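PDB 2O20: catabolite control protein A, which probably acts as a global transcriptional regulator of carbon catabolite repression and activation, binding DNA as a member of the LacI family. Local coordinates for residues D[298-301]-D[302-305]; D[197-200]-D[201-204]. The protein carries 1 engineered substitution. One frame throughout, in Å; residues are numbered along the deposited sequence. Where two conformers were deposited one is given.

Contact 1. Residues D[298-301]-D[302-305]; sequences GAVA and MRLL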
ATOM      1  N   GLY D 298      -4.058 -10.493 -11.766  1.00 19.80           N
ATOM      2  CA  GLY D 298      -3.844  -9.416 -12.758  1.00 19.97           C
ATOM      3  C   GLY D 298      -3.232  -9.896 -14.092  1.00 19.72           C
ATOM      4  O   GLY D 298      -3.713  -9.537 -15.172  1.00 19.60           O
ATOM      5  N   ALA D 299      -2.159 -10.680 -14.015  1.00 19.38           N
ATOM      6  CA  ALA D 299      -1.493 -11.198 -15.215  1.00 19.53           C
ATOM      7  C   ALA D 299      -2.438 -12.076 -16.029  1.00 19.77           C
ATOM      8  O   ALA D 299      -2.549 -11.929 -17.260  1.00 20.19           O
ATOM      9  CB  ALA D 299      -0.231 -11.957 -14.842  1.00 19.07           C
ATOM     10  N   VAL D 300      -3.140 -12.980 -15.350  1.00 19.91           N
ATOM     11  CA  VAL D 300      -4.071 -13.899 -16.013  1.00 19.53           C
ATOM     12  C   VAL D 300      -5.202 -13.111 -16.666  1.00 19.37           C
ATOM     13  O   VAL D 300      -5.591 -13.409 -17.798  1.00 18.92           O
ATOM     14  CB  VAL D 300      -4.593 -15.014 -15.031  1.00 19.85           C
ATOM     15  CG1 VAL D 300      -5.757 -15.767 -15.616  1.00 20.93           C
ATOM     16  CG2 VAL D 300      -3.461 -15.981 -14.706  1.00 20.29           C
ATOM     17  N   ALA D 301      -5.706 -12.091 -15.962  1.00 19.42           N
ATOM     18  CA  ALA D 301      -6.751 -11.229 -16.495  1.00 19.29           C
ATOM     19  C   ALA D 301      -6.290 -10.476 -17.729  1.00 19.74           C
ATOM     20  O   ALA D 301      -7.039 -10.339 -18.712  1.00 19.82           O
ATOM     21  CB  ALA D 301      -7.194 -10.243 -15.447  1.00 20.58           C
ATOM     22  N   MET D 302      -5.068  -9.950 -17.687  1.00 19.66           N
ATOM     23  CA  MET D 302      -4.578  -9.149 -18.818  1.00 20.07           C
ATOM     24  C   MET D 302      -4.286 -10.053 -20.059  1.00 20.81           C
ATOM     25  O   MET D 302      -4.499  -9.644 -21.214  1.00 20.43           O
ATOM     26  CB  MET D 302      -3.373  -8.296 -18.385  1.00 19.97           C
ATOM     27  CG  MET D 302      -2.950  -7.262 -19.399  1.00 19.99           C
ATOM     28  SD  MET D 302      -4.191  -6.002 -19.835  1.00 22.22           S
ATOM     29  CE  MET D 302      -4.289  -6.255 -21.605  1.00 21.66           C
ATOM     30  N   ARG D 303      -3.859 -11.288 -19.811  1.00 21.69           N
ATOM     31  CA  ARG D 303      -3.682 -12.288 -20.883  1.00 21.80           C
ATOM     32  C   ARG D 303      -5.001 -12.571 -21.598  1.00 22.08           C
ATOM     33  O   ARG D 303      -5.044 -12.662 -22.839  1.00 20.69           O
ATOM     34  CB  ARG D 303      -3.087 -13.591 -20.331  1.00 22.49           C
ATOM     35  CG  ARG D 303      -1.597 -13.533 -20.128  1.00 25.04           C
ATOM     36  CD  ARG D 303      -1.038 -14.841 -19.607  1.00 27.89           C
ATOM     37  NE  ARG D 303       0.303 -14.630 -19.068  1.00 28.63           N
ATOM     38  CZ  ARG D 303       0.710 -14.963 -17.848  1.00 31.80           C
ATOM     39  NH1 ARG D 303      -0.109 -15.580 -16.986  1.00 33.58           N
ATOM     40  NH2 ARG D 303       1.969 -14.695 -17.498  1.00 31.45           N
ATOM     41  N   LEU D 304      -6.074 -12.705 -20.809  1.00 21.23           N
ATOM     42  CA  LEU D 304      -7.396 -12.963 -21.337  1.00 21.97           C
ATOM     43  C   LEU D 304      -7.853 -11.737 -22.143  1.00 21.06           C
ATOM     44  O   LEU D 304      -8.273 -11.857 -23.294  1.00 20.05           O
ATOM     45  CB  LEU D 304      -8.374 -13.296 -20.189  1.00 22.46           C
ATOM     46  CG  LEU D 304      -9.849 -13.563 -20.526  1.00 24.22           C
ATOM     47  CD1 LEU D 304      -9.956 -14.627 -21.532  1.00 27.82           C
ATOM     48  CD2 LEU D 304     -10.636 -13.966 -19.295  1.00 24.78           C
ATOM     49  N   LEU D 305      -7.740 -10.556 -21.546  1.00 21.12           N
ATOM     50  CA  LEU D 305      -8.142  -9.323 -22.231  1.00 21.04           C
ATOM     51  C   LEU D 305      -7.393  -9.124 -23.579  1.00 21.37           C
ATOM     52  O   LEU D 305      -7.968  -8.630 -24.530  1.00 20.50           O
ATOM     53  CB  LEU D 305      -7.965  -8.094 -21.336  1.00 21.32           C
ATOM     54  CG  LEU D 305      -8.497  -6.736 -21.856  1.00 20.99           C
ATOM     55  CD1 LEU D 305     -10.020  -6.742 -22.158  1.00 21.25           C
ATOM     56  CD2 LEU D 305      -8.182  -5.625 -20.889  1.00 22.26           C
TER

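Contact 2. Residues D[197-200]-D[201-204]; sequences ERMV and GYQE. With SO4 (sulfate ion), chain L.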
ATOM      1  N   GLU D 197     -21.001 -16.599  -1.828  1.00 25.70           N
ATOM      2  CA  GLU D 197     -20.142 -17.800  -1.896  1.00 25.47           C
ATOM      3  C   GLU D 197     -19.365 -18.023  -0.584  1.00 24.05           C
ATOM      4  O   GLU D 197     -19.273 -19.149  -0.108  1.00 22.69           O
ATOM      5  CB  GLU D 197     -19.177 -17.726  -3.091  0.50 25.99           C
ATOM      6  CG  GLU D 197     -19.863 -17.586  -4.465  0.50 27.57           C
ATOM      7  CD  GLU D 197     -20.266 -18.902  -5.111  0.50 28.81           C
ATOM      8  OE1 GLU D 197     -20.040 -19.984  -4.521  0.50 31.24           O
ATOM      9  OE2 GLU D 197     -20.818 -18.848  -6.234  0.50 31.80           O
ATOM     10  N   ARG D 198     -18.812 -16.944  -0.005  1.00 23.26           N
ATOM     11  CA  ARG D 198     -18.176 -17.012   1.309  1.00 22.80           C
ATOM     12  C   ARG D 198     -19.172 -17.508   2.362  1.00 23.08           C
ATOM     13  O   ARG D 198     -18.849 -18.376   3.179  1.00 23.14           O
ATOM     14  CB  ARG D 198     -17.616 -15.633   1.719  1.00 22.08           C
ATOM     15  CG  ARG D 198     -16.399 -15.226   0.905  1.00 21.41           C
ATOM     16  CD  ARG D 198     -15.974 -13.824   1.310  1.00 23.72           C
ATOM     17  NE  ARG D 198     -14.708 -13.431   0.708  1.00 24.37           N
ATOM     18  CZ  ARG D 198     -14.560 -12.534  -0.263  1.00 26.06           C
ATOM     19  NH1 ARG D 198     -15.593 -11.939  -0.828  1.00 28.25           N
ATOM     20  NH2 ARG D 198     -13.351 -12.236  -0.694  1.00 27.32           N
ATOM     21  N   MET D 199     -20.381 -16.960   2.337  1.00 23.80           N
ATOM     22  CA  MET D 199     -21.457 -17.412   3.250  1.00 24.62           C
ATOM     23  C   MET D 199     -21.779 -18.906   3.147  1.00 24.00           C
ATOM     24  O   MET D 199     -21.936 -19.571   4.173  1.00 23.80           O
ATOM     25  CB  MET D 199     -22.744 -16.622   3.027  1.00 24.62           C
ATOM     26  CG  MET D 199     -23.814 -16.968   4.018  1.00 26.69           C
ATOM     27  SD  MET D 199     -23.488 -16.306   5.667  1.00 30.43           S
ATOM     28  CE  MET D 199     -24.574 -14.873   5.610  1.00 31.79           C
ATOM     29  N   VAL D 200     -21.848 -19.439   1.924  1.00 24.28           N
ATOM     30  CA  VAL D 200     -22.154 -20.847   1.750  1.00 24.21           C
ATOM     31  C   VAL D 200     -21.032 -21.671   2.365  1.00 22.67           C
ATOM     32  O   VAL D 200     -21.296 -22.609   3.085  1.00 22.48           O
ATOM     33  CB  VAL D 200     -22.402 -21.208   0.274  1.00 24.95           C
ATOM     34  CG1 VAL D 200     -22.606 -22.731   0.081  1.00 26.29           C
ATOM     35  CG2 VAL D 200     -23.618 -20.441  -0.264  1.00 27.23           C
ATOM     36  N   GLY D 201     -19.783 -21.296   2.115  1.00 21.26           N
ATOM     37  CA  GLY D 201     -18.648 -22.070   2.621  1.00 20.95           C
ATOM     38  C   GLY D 201     -18.571 -22.052   4.149  1.00 20.46           C
ATOM     39  O   GLY D 201     -18.357 -23.084   4.791  1.00 18.93           O
ATOM     40  N   TYR D 202     -18.774 -20.869   4.725  1.00 20.08           N
ATOM     41  CA  TYR D 202     -18.856 -20.683   6.185  1.00 19.56           C
ATOM     42  C   TYR D 202     -19.933 -21.563   6.852  1.00 20.05           C
ATOM     43  O   TYR D 202     -19.672 -22.247   7.847  1.00 18.52           O
ATOM     44  CB  TYR D 202     -19.105 -19.182   6.452  1.00 19.85           C
ATOM     45  CG  TYR D 202     -19.464 -18.730   7.863  1.00 18.83           C
ATOM     46  CD1 TYR D 202     -18.533 -18.765   8.907  1.00 19.54           C
ATOM     47  CD2 TYR D 202     -20.720 -18.202   8.126  1.00 21.47           C
ATOM     48  CE1 TYR D 202     -18.861 -18.302  10.197  1.00 19.71           C
ATOM     49  CE2 TYR D 202     -21.051 -17.701   9.397  1.00 20.76           C
ATOM     50  CZ  TYR D 202     -20.127 -17.777  10.424  1.00 20.42           C
ATOM     51  OH  TYR D 202     -20.497 -17.318  11.656  1.00 20.98           O
ATOM     52  N   GLN D 203     -21.131 -21.513   6.297  1.00 19.98           N
ATOM     53  CA  GLN D 203     -22.258 -22.298   6.783  1.00 21.82           C
ATOM     54  C   GLN D 203     -22.079 -23.808   6.662  1.00 21.70           C
ATOM     55  O   GLN D 203     -22.491 -24.554   7.563  1.00 21.62           O
ATOM     56  CB  GLN D 203     -23.536 -21.876   6.059  1.00 21.86           C
ATOM     57  CG  GLN D 203     -24.075 -20.510   6.510  1.00 25.52           C
ATOM     58  CD  GLN D 203     -25.096 -19.964   5.526  1.00 28.47           C
ATOM     59  OE1 GLN D 203     -25.194 -20.443   4.382  1.00 29.45           O
ATOM     60  NE2 GLN D 203     -25.852 -18.975   5.948  1.00 28.26           N
ATOM     61  N   GLU D 204     -21.486 -24.237   5.553  1.00 22.93           N
ATOM     62  CA  GLU D 204     -21.102 -25.628   5.322  1.00 24.11           C
ATOM     63  C   GLU D 204     -20.167 -26.148   6.427  1.00 22.98           C
ATOM     64  O   GLU D 204     -20.376 -27.229   6.964  1.00 22.73           O
ATOM     65  CB  GLU D 204     -20.408 -25.691   3.969  1.00 25.24           C
ATOM     66  CG  GLU D 204     -20.009 -27.060   3.450  1.00 27.13           C
ATOM     67  CD  GLU D 204     -19.461 -26.978   2.033  1.00 28.86           C
ATOM     68  OE1 GLU D 204     -20.271 -26.732   1.096  1.00 34.73           O
ATOM     69  OE2 GLU D 204     -18.229 -27.149   1.846  1.00 36.62           O
TER
HETATM   70  S   SO4 L2003     -16.119  -7.543  -1.682  1.00 57.08           S
HETATM   71  O1  SO4 L2003     -17.241  -7.560  -2.629  1.00 57.76           O
HETATM   72  O2  SO4 L2003     -16.649  -7.396  -0.325  1.00 56.92           O
HETATM   73  O3  SO4 L2003     -15.365  -8.792  -1.800  1.00 55.82           O
HETATM   74  O4  SO4 L2003     -15.256  -6.402  -1.996  1.00 56.81           O

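Contact 1. Residues D[298-301]-D[302-305]
Two turns of helix 294-309, part of the periplasmic-binding-protein-like domain of this LacI-family regulator, bring Arg-303 back along the helix onto Ala-299 and Val-300. The i to i+4 hydrogen bonds run without a break: Met-302 N to Gly-298 O, Arg-303 N to Ala-299 O, Leu-304 N to Val-300 O and Leu-305 N to Ala-301 O, the last the straightest at 168°. The bond from Arg-303 N to Ala-299 O measures 2.9 Å. On the outer side, CG of Arg-303 lies beside its own backbone N (chi1 -80°) and the chain runs extended from there to NE, back toward the preceding turn. Its CG rests 3.4 Å from Ala-299 O, and the methyl CB of Ala-299 sits over one face of the guanidinium, displaced toward the rim, with NH1 4.2 Å away. CG2 of Val-300 approaches the same NH1 obliquely at 4.1 Å. Both are van der Waals contacts of methyl groups with the guanidinium. On the buried side, Ala-301 and Leu-305 reach Val-146 of strand 145-148, Met-302 and Leu-305 touch Val-66 of strand 65-70, and Met-302 also packs with Ala-299 against Ile-88 of the adjoining helix 76-91.

Contact 2. Residues D[197-200]-D[201-204]
The side chains of Met-199 and Gln-203, one turn apart, cross obliquely in close contact. CG of Met-199 stands 3.5 Å from Gln-203 NE2, and its SD is 3.6 Å from the same nitrogen. Gln-203 leaves its CA with CG anti to the carbonyl carbon (chi1 -73°) and then extends, which carries the amide back over the preceding turn; its CG lies 3.3 Å from Met-199 O, the carbonyl that accepts the backbone N-H of Gln-203. With the amide gone, as in an alanine here, the Met-199 thioether would probably lose its cover on the Gln-203 side, and its CG and SD would be freer to turn. Phe-213, from a loop, touches both side chains. The sulfur also makes an oblique Met-aromatic contact with Tyr-202, SD lying 4.2 Å from CD2. Helix 193-208 is the helix of a beta-alpha-beta unit between strands 183-186 and 218-219, and Tyr-202 is buried against that sheet: it meets Val-218, as Met-199 does, its hydroxyl is hydrogen-bonded to Ile-183 O and its ring stacks edge-to-face with Tyr-185. The backbone bond from Tyr-202 N to Arg-198 O is nearly straight at 171°. On the solvent side Val-200 is exposed, its side chain touching His-165 of helix 164-177. Arg-198 is buried but turns away from the following turn, packing on Tyr-164 and Ser-246; its NH1 is hydrogen-bonded to Asn-195 OD1 and reaches a sulfate, probably from the crystallisation liquor, through a weak bond of 3.3 Å to O3, bent to 138°.

Overall arrangement
Contacts 1 and 2 are single-helix contacts on separate helices, 294-309 and 193-208, and both lie in the periplasmic-binding-protein-like part of the chain. Their centres lie 28 Å apart and their nearest atoms about 15 Å apart, so they do not touch. Contact 1 packs against the six-stranded parallel sheet, contact 2 against the four-stranded one, which places them in the two alpha/beta lobes characteristic of this fold. Along the chain contact 2 comes first and closes before contact 1 opens. The sulfate belongs to contact 2 alone, where Asn-195 ND2 also holds it. Each centre is about 16 Å from the centre of the chain, but contact 1 is the more buried.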